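Local coordinates for ribonucleoside-diphosphate reductase, alpha chain (Actinobacillus ureae ATCC 25976, PDB 6DQX), which probably reduces ribonucleoside diphosphates to the corresponding deoxyribonucleoside diphosphates, as the catalytic alpha subunit of a class Id ribonucleotide reductase, at residues A[30-35]-A[54-59]; A[36-41]-A[50-55]; A[231-236]-A[246-251]; A[537-542]-A[548-553]. All coordinates share one frame; numbering follows the deposited sequence.

Contact 1 (A[30-35]-A[54-59])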
# COMPACT_ATOMS: atom_id res chain seq x y z
N PHE A 30 9.87 -30.84 32.84
CA PHE A 30 10.28 -30.52 31.47
C PHE A 30 10.48 -31.73 30.58
O PHE A 30 11.23 -31.67 29.62
CB PHE A 30 11.49 -29.58 31.46
CG PHE A 30 11.21 -28.27 32.11
CD1 PHE A 30 10.44 -27.30 31.46
CD2 PHE A 30 11.67 -28.01 33.39
CE1 PHE A 30 10.15 -26.09 32.08
CE2 PHE A 30 11.39 -26.80 34.02
CZ PHE A 30 10.62 -25.85 33.36
N GLU A 31 9.72 -32.79 30.82
CA GLU A 31 9.78 -33.94 29.92
C GLU A 31 9.46 -33.55 28.49
O GLU A 31 10.07 -34.06 27.54
CB GLU A 31 8.85 -35.06 30.38
CG GLU A 31 8.96 -36.32 29.52
CD GLU A 31 7.99 -37.39 29.94
OE1 GLU A 31 8.41 -38.30 30.67
OE2 GLU A 31 6.81 -37.32 29.54
N TRP A 32 8.49 -32.64 28.34
CA TRP A 32 8.10 -32.08 27.04
C TRP A 32 9.21 -31.40 26.26
O TRP A 32 9.19 -31.41 25.03
CB TRP A 32 6.94 -31.08 27.22
CG TRP A 32 7.23 -29.83 28.01
CD1 TRP A 32 7.04 -29.63 29.34
CD2 TRP A 32 7.70 -28.57 27.50
NE1 TRP A 32 7.36 -28.38 29.69
CE2 TRP A 32 7.77 -27.69 28.58
CE3 TRP A 32 8.04 -28.11 26.23
CZ2 TRP A 32 8.19 -26.37 28.45
CZ3 TRP A 32 8.48 -26.81 26.08
CH2 TRP A 32 8.55 -25.94 27.20
N LEU A 33 10.15 -30.80 26.97
CA LEU A 33 11.28 -30.09 26.40
C LEU A 33 12.38 -31.09 26.06
O LEU A 33 13.42 -31.15 26.71
CB LEU A 33 11.75 -29.03 27.39
CG LEU A 33 12.79 -28.00 26.94
CD1 LEU A 33 12.35 -27.31 25.67
CD2 LEU A 33 12.96 -26.98 28.06
N ASN A 34 12.10 -31.91 25.05
CA ASN A 34 13.04 -32.92 24.59
C ASN A 34 13.91 -32.30 23.49
O ASN A 34 13.80 -31.09 23.21
CB ASN A 34 12.30 -34.18 24.12
CG ASN A 34 11.47 -33.97 22.88
OD1 ASN A 34 11.42 -32.89 22.29
ND2 ASN A 34 10.79 -35.03 22.47
N GLU A 35 14.75 -33.11 22.85
CA GLU A 35 15.71 -32.57 21.90
C GLU A 35 14.99 -31.96 20.68
O GLU A 35 15.39 -30.90 20.20
CB GLU A 35 16.75 -33.65 21.52
CG GLU A 35 17.99 -33.14 20.79
CD GLU A 35 18.78 -32.09 21.57
OE1 GLU A 35 19.22 -31.10 20.94
OE2 GLU A 35 18.96 -32.24 22.79
N GLU A 54 16.42 -21.16 30.00
CA GLU A 54 16.74 -19.79 30.39
C GLU A 54 15.62 -18.82 30.02
O GLU A 54 15.24 -17.93 30.78
CB GLU A 54 18.04 -19.42 29.67
CG GLU A 54 18.64 -18.10 30.00
CD GLU A 54 20.05 -18.01 29.45
OE1 GLU A 54 20.35 -18.63 28.38
OE2 GLU A 54 20.86 -17.33 30.09
N ARG A 55 15.10 -19.00 28.82
CA ARG A 55 13.99 -18.19 28.34
C ARG A 55 12.74 -18.35 29.23
O ARG A 55 12.09 -17.36 29.58
CB ARG A 55 13.71 -18.56 26.88
CG ARG A 55 12.66 -17.72 26.17
CD ARG A 55 13.08 -16.30 25.93
NE ARG A 55 11.93 -15.53 25.43
CZ ARG A 55 11.52 -14.34 25.85
NH1 ARG A 55 12.17 -13.67 26.78
NH2 ARG A 55 10.43 -13.81 25.30
N ILE A 56 12.44 -19.58 29.63
CA ILE A 56 11.25 -19.84 30.46
C ILE A 56 11.38 -19.15 31.82
O ILE A 56 10.45 -18.51 32.30
CB ILE A 56 10.97 -21.34 30.62
CG1 ILE A 56 10.60 -21.97 29.27
CG2 ILE A 56 9.89 -21.60 31.67
CD1 ILE A 56 10.82 -23.47 29.24
N ARG A 57 12.55 -19.30 32.44
CA ARG A 57 12.81 -18.60 33.68
C ARG A 57 12.68 -17.08 33.54
O ARG A 57 12.11 -16.44 34.42
CB ARG A 57 14.23 -18.96 34.20
CG ARG A 57 14.62 -18.22 35.48
CD ARG A 57 13.97 -18.88 36.70
NE ARG A 57 14.68 -20.11 37.11
CZ ARG A 57 14.17 -21.08 37.89
NH1 ARG A 57 12.92 -21.03 38.37
NH2 ARG A 57 14.92 -22.15 38.18
N PHE A 58 13.25 -16.50 32.48
CA PHE A 58 13.16 -15.07 32.25
C PHE A 58 11.70 -14.63 32.11
O PHE A 58 11.30 -13.62 32.68
CB PHE A 58 13.93 -14.65 31.00
CG PHE A 58 13.80 -13.19 30.67
CD1 PHE A 58 14.62 -12.25 31.27
CD2 PHE A 58 12.83 -12.75 29.77
CE1 PHE A 58 14.50 -10.90 30.97
CE2 PHE A 58 12.69 -11.42 29.46
CZ PHE A 58 13.52 -10.48 30.07
N ILE A 59 10.92 -15.39 31.35
CA ILE A 59 9.49 -15.06 31.14
C ILE A 59 8.73 -15.07 32.47
O ILE A 59 7.99 -14.13 32.77
CB ILE A 59 8.86 -16.04 30.13
CG1 ILE A 59 9.37 -15.73 28.74
CG2 ILE A 59 7.32 -15.99 30.18
CD1 ILE A 59 9.05 -16.78 27.69

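Contact 2 (A[36-41]-A[50-55])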
# COMPACT_ATOMS: atom_id res chain seq x y z
N ASP A 36 13.90 -32.59 20.23
CA ASP A 36 13.09 -32.04 19.13
C ASP A 36 12.58 -30.63 19.45
O ASP A 36 12.70 -29.69 18.64
CB ASP A 36 11.88 -32.94 18.84
CG ASP A 36 12.25 -34.30 18.23
OD1 ASP A 36 13.41 -34.51 17.82
OD2 ASP A 36 11.36 -35.17 18.16
N SER A 37 12.02 -30.48 20.65
CA SER A 37 11.47 -29.19 21.07
C SER A 37 12.56 -28.13 21.25
O SER A 37 12.38 -26.99 20.83
CB SER A 37 10.63 -29.34 22.34
OG SER A 37 9.48 -30.10 22.04
N ARG A 38 13.67 -28.50 21.86
CA ARG A 38 14.78 -27.56 22.01
C ARG A 38 15.27 -27.06 20.66
O ARG A 38 15.47 -25.86 20.50
CB ARG A 38 15.96 -28.19 22.77
CG ARG A 38 15.83 -28.06 24.28
CD ARG A 38 17.17 -28.27 24.96
NE ARG A 38 17.64 -29.63 24.76
CZ ARG A 38 17.17 -30.71 25.39
NH1 ARG A 38 16.20 -30.62 26.31
NH2 ARG A 38 17.68 -31.90 25.10
N LEU A 39 15.47 -27.98 19.71
CA LEU A 39 15.91 -27.61 18.35
C LEU A 39 14.92 -26.70 17.66
O LEU A 39 15.30 -25.68 17.07
CB LEU A 39 16.14 -28.84 17.45
CG LEU A 39 17.59 -29.24 17.26
CD1 LEU A 39 18.25 -29.48 18.61
CD2 LEU A 39 17.68 -30.47 16.38
N PHE A 40 13.65 -27.07 17.74
CA PHE A 40 12.58 -26.26 17.14
C PHE A 40 12.61 -24.84 17.70
O PHE A 40 12.59 -23.87 16.95
CB PHE A 40 11.22 -26.92 17.39
CG PHE A 40 10.09 -26.28 16.60
CD1 PHE A 40 9.88 -26.62 15.27
CD2 PHE A 40 9.27 -25.33 17.18
CE1 PHE A 40 8.85 -26.04 14.53
CE2 PHE A 40 8.23 -24.74 16.45
CZ PHE A 40 8.02 -25.10 15.13
N LEU A 41 12.71 -24.73 19.02
CA LEU A 41 12.73 -23.42 19.67
C LEU A 41 13.98 -22.59 19.32
O LEU A 41 13.89 -21.39 19.06
CB LEU A 41 12.64 -23.59 21.18
CG LEU A 41 11.28 -24.05 21.72
CD1 LEU A 41 11.41 -24.39 23.19
CD2 LEU A 41 10.21 -23.00 21.50
N THR A 50 20.58 -17.84 23.90
CA THR A 50 19.57 -18.02 24.97
C THR A 50 19.04 -19.45 24.84
O THR A 50 18.63 -19.85 23.75
CB THR A 50 18.41 -17.01 24.86
OG1 THR A 50 18.89 -15.67 25.08
CG2 THR A 50 17.31 -17.30 25.92
N THR A 51 19.09 -20.24 25.92
CA THR A 51 18.54 -21.60 25.91
C THR A 51 17.03 -21.55 26.19
O THR A 51 16.55 -20.57 26.74
CB THR A 51 19.16 -22.50 26.97
OG1 THR A 51 18.78 -22.06 28.29
CG2 THR A 51 20.71 -22.52 26.84
N ALA A 52 16.33 -22.63 25.84
CA ALA A 52 14.88 -22.75 26.15
C ALA A 52 14.57 -22.59 27.64
O ALA A 52 13.70 -21.82 28.02
CB ALA A 52 14.34 -24.07 25.64
N LEU A 53 15.32 -23.28 28.50
CA LEU A 53 15.08 -23.18 29.94
C LEU A 53 15.34 -21.78 30.45
O LEU A 53 14.58 -21.26 31.25
CB LEU A 53 15.92 -24.20 30.74
CG LEU A 53 15.56 -25.68 30.62
CD1 LEU A 53 16.64 -26.58 31.23
CD2 LEU A 53 14.20 -25.93 31.26
N GLU A 54 16.42 -21.16 30.00
CA GLU A 54 16.74 -19.79 30.39
C GLU A 54 15.62 -18.82 30.02
O GLU A 54 15.24 -17.93 30.78
CB GLU A 54 18.04 -19.42 29.67
CG GLU A 54 18.64 -18.10 30.00
CD GLU A 54 20.05 -18.01 29.45
OE1 GLU A 54 20.35 -18.63 28.38
OE2 GLU A 54 20.86 -17.33 30.09
N ARG A 55 15.10 -19.00 28.82
CA ARG A 55 13.99 -18.19 28.34
C ARG A 55 12.74 -18.35 29.23
O ARG A 55 12.09 -17.36 29.58
CB ARG A 55 13.71 -18.56 26.88
CG ARG A 55 12.66 -17.72 26.17
CD ARG A 55 13.08 -16.30 25.93
NE ARG A 55 11.93 -15.53 25.43
CZ ARG A 55 11.52 -14.34 25.85
NH1 ARG A 55 12.17 -13.67 26.78
NH2 ARG A 55 10.43 -13.81 25.30

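Contact 3 (A[231-236]-A[246-251])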
# COMPACT_ATOMS: atom_id res chain seq x y z
N GLN A 231 -27.68 -20.50 -5.90
CA GLN A 231 -26.49 -20.60 -6.80
C GLN A 231 -25.21 -19.99 -6.23
O GLN A 231 -24.12 -20.50 -6.46
CB GLN A 231 -26.75 -20.01 -8.22
CG GLN A 231 -26.80 -21.07 -9.33
CD GLN A 231 -25.59 -22.03 -9.33
OE1 GLN A 231 -24.47 -21.65 -8.96
NE2 GLN A 231 -25.83 -23.28 -9.75
N LEU A 232 -25.35 -18.89 -5.51
CA LEU A 232 -24.20 -18.27 -4.86
C LEU A 232 -23.64 -19.20 -3.78
O LEU A 232 -22.44 -19.41 -3.71
CB LEU A 232 -24.60 -16.93 -4.25
CG LEU A 232 -23.47 -16.05 -3.72
CD1 LEU A 232 -22.58 -15.55 -4.85
CD2 LEU A 232 -24.06 -14.87 -2.96
N TRP A 233 -24.53 -19.76 -2.96
CA TRP A 233 -24.11 -20.67 -1.89
C TRP A 233 -23.42 -21.87 -2.50
O TRP A 233 -22.37 -22.27 -2.02
CB TRP A 233 -25.31 -21.07 -1.05
CG TRP A 233 -24.99 -21.90 0.16
CD1 TRP A 233 -25.38 -23.19 0.40
CD2 TRP A 233 -24.23 -21.50 1.30
NE1 TRP A 233 -24.90 -23.62 1.62
CE2 TRP A 233 -24.20 -22.60 2.20
CE3 TRP A 233 -23.58 -20.31 1.66
CZ2 TRP A 233 -23.53 -22.55 3.42
CZ3 TRP A 233 -22.90 -20.27 2.89
CH2 TRP A 233 -22.89 -21.38 3.75
N ALA A 234 -24.00 -22.42 -3.57
CA ALA A 234 -23.39 -23.55 -4.28
C ALA A 234 -21.98 -23.24 -4.76
O ALA A 234 -21.08 -24.06 -4.62
CB ALA A 234 -24.27 -24.00 -5.45
N LYS A 235 -21.78 -22.05 -5.32
CA LYS A 235 -20.46 -21.62 -5.77
C LYS A 235 -19.46 -21.50 -4.60
O LYS A 235 -18.33 -21.92 -4.70
CB LYS A 235 -20.56 -20.30 -6.55
CG LYS A 235 -19.25 -19.87 -7.17
CD LYS A 235 -19.33 -18.60 -8.00
CE LYS A 235 -17.94 -18.26 -8.53
NZ LYS A 235 -17.92 -17.12 -9.48
N LEU A 236 -19.90 -20.93 -3.48
CA LEU A 236 -19.05 -20.81 -2.29
C LEU A 236 -18.57 -22.20 -1.83
O LEU A 236 -17.38 -22.41 -1.60
CB LEU A 236 -19.79 -20.07 -1.17
CG LEU A 236 -18.97 -19.68 0.06
CD1 LEU A 236 -19.65 -18.52 0.79
CD2 LEU A 236 -18.76 -20.87 0.99
N PRO A 246 -13.40 -20.02 0.95
CA PRO A 246 -13.27 -19.07 2.08
C PRO A 246 -13.55 -19.66 3.46
O PRO A 246 -14.29 -20.61 3.58
CB PRO A 246 -14.36 -18.04 1.78
CG PRO A 246 -15.37 -18.77 0.95
CD PRO A 246 -14.59 -19.74 0.13
N TYR A 247 -13.02 -19.00 4.48
CA TYR A 247 -13.55 -19.16 5.85
C TYR A 247 -15.02 -18.72 5.91
O TYR A 247 -15.48 -17.88 5.12
CB TYR A 247 -12.72 -18.33 6.86
CG TYR A 247 -11.22 -18.45 6.70
CD1 TYR A 247 -10.64 -19.63 6.29
CD2 TYR A 247 -10.37 -17.36 6.97
CE1 TYR A 247 -9.28 -19.77 6.16
CE2 TYR A 247 -8.99 -17.49 6.83
CZ TYR A 247 -8.46 -18.69 6.41
OH TYR A 247 -7.09 -18.87 6.25
N LEU A 248 -15.78 -19.30 6.83
CA LEU A 248 -17.14 -18.89 7.08
C LEU A 248 -17.21 -18.16 8.42
O LEU A 248 -16.68 -18.65 9.41
CB LEU A 248 -18.05 -20.09 7.08
CG LEU A 248 -18.11 -20.79 5.72
CD1 LEU A 248 -18.84 -22.12 5.86
CD2 LEU A 248 -18.80 -19.90 4.70
N PHE A 249 -17.86 -17.00 8.42
CA PHE A 249 -18.10 -16.23 9.64
C PHE A 249 -19.60 -16.09 9.76
O PHE A 249 -20.26 -15.38 8.97
CB PHE A 249 -17.36 -14.90 9.57
CG PHE A 249 -17.62 -13.98 10.73
CD1 PHE A 249 -17.11 -14.25 11.99
CD2 PHE A 249 -18.37 -12.83 10.57
CE1 PHE A 249 -17.34 -13.38 13.05
CE2 PHE A 249 -18.61 -11.97 11.62
CZ PHE A 249 -18.11 -12.26 12.87
N PHE A 250 -20.19 -16.83 10.70
CA PHE A 250 -21.63 -16.75 10.95
C PHE A 250 -21.93 -15.58 11.86
O PHE A 250 -21.98 -15.69 13.07
CB PHE A 250 -22.15 -18.07 11.51
CG PHE A 250 -22.01 -19.20 10.55
CD1 PHE A 250 -22.63 -19.13 9.31
CD2 PHE A 250 -21.24 -20.32 10.85
CE1 PHE A 250 -22.50 -20.17 8.40
CE2 PHE A 250 -21.10 -21.36 9.94
CZ PHE A 250 -21.74 -21.28 8.72
N LYS A 251 -22.14 -14.43 11.22
CA LYS A 251 -22.09 -13.15 11.91
C LYS A 251 -23.18 -12.98 12.94
O LYS A 251 -23.00 -12.29 13.96
CB LYS A 251 -22.08 -11.99 10.89
CG LYS A 251 -23.26 -11.96 9.93
CD LYS A 251 -23.10 -10.78 8.96
CE LYS A 251 -23.98 -10.93 7.74
NZ LYS A 251 -23.95 -9.69 6.90

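Contact 4 (A[537-542]-A[548-553])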
# COMPACT_ATOMS: atom_id res chain seq x y z
N GLN A 537 -25.52 -29.65 3.94
CA GLN A 537 -26.20 -29.90 5.23
C GLN A 537 -25.26 -29.71 6.42
O GLN A 537 -25.69 -29.17 7.43
CB GLN A 537 -26.89 -31.28 5.29
CG GLN A 537 -27.80 -31.49 6.52
CD GLN A 537 -28.87 -30.40 6.67
OE1 GLN A 537 -29.67 -30.17 5.76
NE2 GLN A 537 -28.88 -29.71 7.82
N LEU A 538 -23.99 -30.13 6.30
CA LEU A 538 -23.05 -29.99 7.42
C LEU A 538 -22.86 -28.52 7.79
O LEU A 538 -22.96 -28.18 8.95
CB LEU A 538 -21.70 -30.64 7.12
CG LEU A 538 -20.73 -30.71 8.29
CD1 LEU A 538 -21.26 -31.63 9.38
CD2 LEU A 538 -19.37 -31.20 7.82
N TYR A 539 -22.57 -27.66 6.80
CA TYR A 539 -22.43 -26.22 7.07
C TYR A 539 -23.70 -25.55 7.59
O TYR A 539 -23.67 -24.70 8.49
CB TYR A 539 -21.86 -25.47 5.85
CG TYR A 539 -20.43 -25.85 5.50
CD1 TYR A 539 -19.42 -25.76 6.44
CD2 TYR A 539 -20.09 -26.32 4.24
CE1 TYR A 539 -18.12 -26.11 6.13
CE2 TYR A 539 -18.79 -26.67 3.91
CZ TYR A 539 -17.80 -26.57 4.88
OH TYR A 539 -16.51 -26.89 4.61
N LEU A 540 -24.85 -25.94 7.05
CA LEU A 540 -26.12 -25.43 7.54
C LEU A 540 -26.36 -25.85 9.00
O LEU A 540 -26.84 -25.05 9.82
CB LEU A 540 -27.26 -25.88 6.65
CG LEU A 540 -27.26 -25.33 5.22
CD1 LEU A 540 -28.37 -25.98 4.40
CD2 LEU A 540 -27.38 -23.82 5.22
N THR A 541 -26.02 -27.08 9.31
CA THR A 541 -26.10 -27.57 10.70
C THR A 541 -25.17 -26.77 11.61
O THR A 541 -25.57 -26.39 12.72
CB THR A 541 -25.79 -29.05 10.76
OG1 THR A 541 -26.83 -29.75 10.05
CG2 THR A 541 -25.71 -29.56 12.20
N ALA A 542 -23.96 -26.46 11.12
CA ALA A 542 -23.01 -25.63 11.87
C ALA A 542 -23.63 -24.32 12.29
O ALA A 542 -23.58 -23.95 13.47
CB ALA A 542 -21.73 -25.40 11.08
N LYS A 548 -19.80 -20.01 15.43
CA LYS A 548 -19.55 -18.62 14.98
C LYS A 548 -18.68 -18.59 13.72
O LYS A 548 -18.67 -17.56 12.99
CB LYS A 548 -18.92 -17.80 16.09
CG LYS A 548 -19.71 -17.80 17.38
CD LYS A 548 -18.91 -17.19 18.51
CE LYS A 548 -19.75 -17.01 19.73
NZ LYS A 548 -19.02 -16.44 20.90
N SER A 549 -17.97 -19.68 13.44
CA SER A 549 -17.09 -19.75 12.27
C SER A 549 -16.77 -21.17 11.87
O SER A 549 -16.97 -22.12 12.65
CB SER A 549 -15.78 -18.98 12.51
OG SER A 549 -15.05 -19.53 13.59
N ILE A 550 -16.30 -21.32 10.64
CA ILE A 550 -15.63 -22.52 10.16
C ILE A 550 -14.33 -22.05 9.51
O ILE A 550 -14.32 -21.02 8.82
CB ILE A 550 -16.47 -23.32 9.14
CG1 ILE A 550 -17.71 -23.95 9.79
CG2 ILE A 550 -15.63 -24.39 8.47
CD1 ILE A 550 -17.42 -25.09 10.73
N TYR A 551 -13.26 -22.81 9.70
CA TYR A 551 -11.93 -22.49 9.19
C TYR A 551 -11.70 -23.20 7.84
O TYR A 551 -12.38 -22.83 6.90
CB TYR A 551 -10.90 -22.83 10.27
CG TYR A 551 -9.50 -22.27 10.14
CD1 TYR A 551 -9.21 -21.13 9.39
CD2 TYR A 551 -8.45 -22.89 10.82
CE1 TYR A 551 -7.91 -20.64 9.33
CE2 TYR A 551 -7.18 -22.40 10.78
CZ TYR A 551 -6.91 -21.28 10.02
OH TYR A 551 -5.63 -20.83 9.99
N TYR A 552 -10.77 -24.14 7.72
CA TYR A 552 -10.47 -24.85 6.46
C TYR A 552 -11.30 -26.11 6.25
O TYR A 552 -11.58 -26.83 7.21
CB TYR A 552 -9.01 -25.34 6.42
CG TYR A 552 -8.01 -24.33 6.00
CD1 TYR A 552 -7.67 -24.18 4.64
CD2 TYR A 552 -7.35 -23.52 6.95
CE1 TYR A 552 -6.72 -23.24 4.24
CE2 TYR A 552 -6.41 -22.56 6.56
CZ TYR A 552 -6.09 -22.42 5.21
OH TYR A 552 -5.16 -21.48 4.83
N GLN A 553 -11.64 -26.40 5.00
CA GLN A 553 -12.16 -27.70 4.64
C GLN A 553 -11.01 -28.41 3.98
O GLN A 553 -10.59 -28.02 2.88
CB GLN A 553 -13.34 -27.57 3.69
CG GLN A 553 -13.99 -28.89 3.30
CD GLN A 553 -15.01 -28.72 2.20
OE1 GLN A 553 -15.93 -27.89 2.30
NE2 GLN A 553 -14.89 -29.54 1.16

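Contact 1 (A[30-35]-A[54-59])
Ile56 packs a single methyl, CD1, among Phe30, Trp32 and Leu33, and that one carbon makes every close approach of the contact. It lies 3.9 Å from Phe30 CE1 and 3.9 Å from Trp32 CH2, meeting both rings obliquely; Leu33 CD2 completes the cluster more loosely, 4.3 Å from Ile56 CD1. The isoleucine reaches this far because CG1 stands anti to its carbonyl carbon (chi1 -65°) and CD1 continues outward from it. The aromatic walls are fitted to each other as well: Trp32 CZ2 sits in the plane of the Phe30 ring at its edge, and Leu33 CB rests 3.9 Å above the plane of the Trp32 indole. The indole N-H is used too, since Trp32 NE1 donates to the carbonyl of Met80. The 30-35 segment is the irregular lead-in to helix 35-44, with Leu33 at the centre of an inverse gamma turn and Asn34 as N-cap, its OD1 accepting from Ser37 N. Through Ile56 the loop packs against helix 52-67, while helix 72-82 adds Tyr77, edge-to-face with Phe30. Away from this cluster the packing gives way to solvent: Glu31 is exposed at one margin, and Glu54, Arg57 and Phe58 are exposed along the helix. Arg57 still finds a cation-pi partner in Tyr77, whereas buried Arg55 turns to the carbonyls of Trp92 and Phe95.

Contact 2 (A[36-41]-A[50-55])
Leu41 and Ala52 meet methyl to methyl, Leu41 CD1 resting 3.8 Å from Ala52 CB, with no hydrogen bond between the segments. With CG anti to its carbonyl carbon (chi1 -71°), Leu41 carries CD1 across to the alanine. A looser second touch comes from the aliphatic part of Arg38, whose CG lies 4.5 Å from Ala52 CB. The small alanine lets the backbones come near, Arg38 CA and Ala52 CA being 6.3 Å apart. Farther out along Arg38, NH2 forms a salt bridge with Glu35, one turn earlier on the same helix, which probably helps hold the arginine chain in place. Ala52 is in turn set by the start of its own helix, where Thr51 and Glu54 form a capping box. Glu54 N donates to Thr51 OG1 at 3.1 Å, and Thr51 N returns a bond of 3.2 Å to Glu54 OE1, nearly straight at 165° and on the anti lone pair of that carboxylate oxygen. Helix 35-44 thus lies against the first turn of helix 52-67; it also meets helix 418-423, through Leu41 on Ile423 and Phe40 edge-to-face with Phe422.

Contact 3 (A[231-236]-A[246-251])
Leu236 reaches from helix 227-243 to both Pro246 and Leu248, and the whole contact is apolar and buried. Leu236 CG is 3.8 Å from Pro246 CG, crossing the proline ring at a slant. Leu236 CD2 bridges the two partners, 3.8 Å from Leu248 CD2 and 4.0 Å from Pro246 CG. Leu236 extends in this direction because CG stands opposite its backbone N (chi1 -171°), which swings the branched end over from a bond that leaves the helix to one side. The aromatic share is looser: Trp233, one turn earlier on the helix, brings CH2 to 4.5 Å from Leu248 CD2, an oblique approach to the indole. The same methyl, Leu248 CD2, thus touches both Leu236 and the far end of the tryptophan.

Polar interactions lie around this core. Trp233 NE1 donates to Asn536 OD1, so the indole is tied to the region of helix 532-544, and Pro246 O accepts from Lys240 NZ farther along helix 227-243. Pro246 follows a cis peptide bond and leads directly into strand 247-249, whose backbone bonds with strand 209-213 and with Ile550 place it between two neighbours. A helix packed on the strand that follows it, with that strand parallel to 209-213, is the beta-alpha-beta arrangement of the ten-stranded alpha/beta barrel of ribonucleotide reductases.

Contact 4 (A[537-542]-A[548-553])
Tyr539 lays the edge of its ring against Ile550 and carries its hydroxyl on to Gln553, so one aromatic side chain spans most of the contact. The segments belong to a beta-alpha-beta unit of the barrel domain: helix 532-544 connects strand 524-525 to the parallel strand 549-554 and packs here on the latter. At the apolar end, Tyr539 CE1 is 3.8 Å from Ile550 CG2, which lies near the plane of the ring, and Tyr539 CD1 adds a looser touch, 4.2 Å from Ile550 CG1. One turn on, Ala542 CB meets Ile550 CD1 at 4.3 Å, so two positions on the same helix face hold the branched isoleucine, and Ile506 of helix 502-513 packs on it too. Lys240 of helix 227-243 touches Tyr539, Ile550 and Gln553.

The polar end is tighter. Gln553 is extended, with CG anti to its backbone N (chi1 -178°), and this brings its amide to the phenol with the two planes 29° apart. The glutamine's other amide atom is also engaged, NE2 hydrogen-bonded to Thr241 OG1, which should fix which way round the amide sits. The buried hydroxyl of the tyrosine is thus satisfied by a carbonyl already held in position: Tyr539 OH donates to Gln553 OE1 over 2.6 Å, in the carbonyl plane and on a lone pair, at a C=O...donor angle of 120°.

In the fold
The four contacts form two pairs on opposite sides of the chain's centre. Contacts 1 and 2 have centres about 6 Å apart, share Glu54 and Arg55 of helix 52-67, and meet where Leu33 CD1 lies 3.8 Å from Ala52 CB. Contacts 3 and 4 have centres about 9 Å apart and join in the sheet, where strands 247-249 and 549-554 run antiparallel; Ile550 N lies 3.0 Å from Leu248 O and Phe250 N 2.8 Å from Lys548 O, both probable hydrogen bonds. Between the pairs, centres of contacts 1 and 3 are about 43 Å apart, nearest atoms of contacts 2 and 4 about 15 Å. All four lie away from magnesium-binding His65, metal-free in this chain.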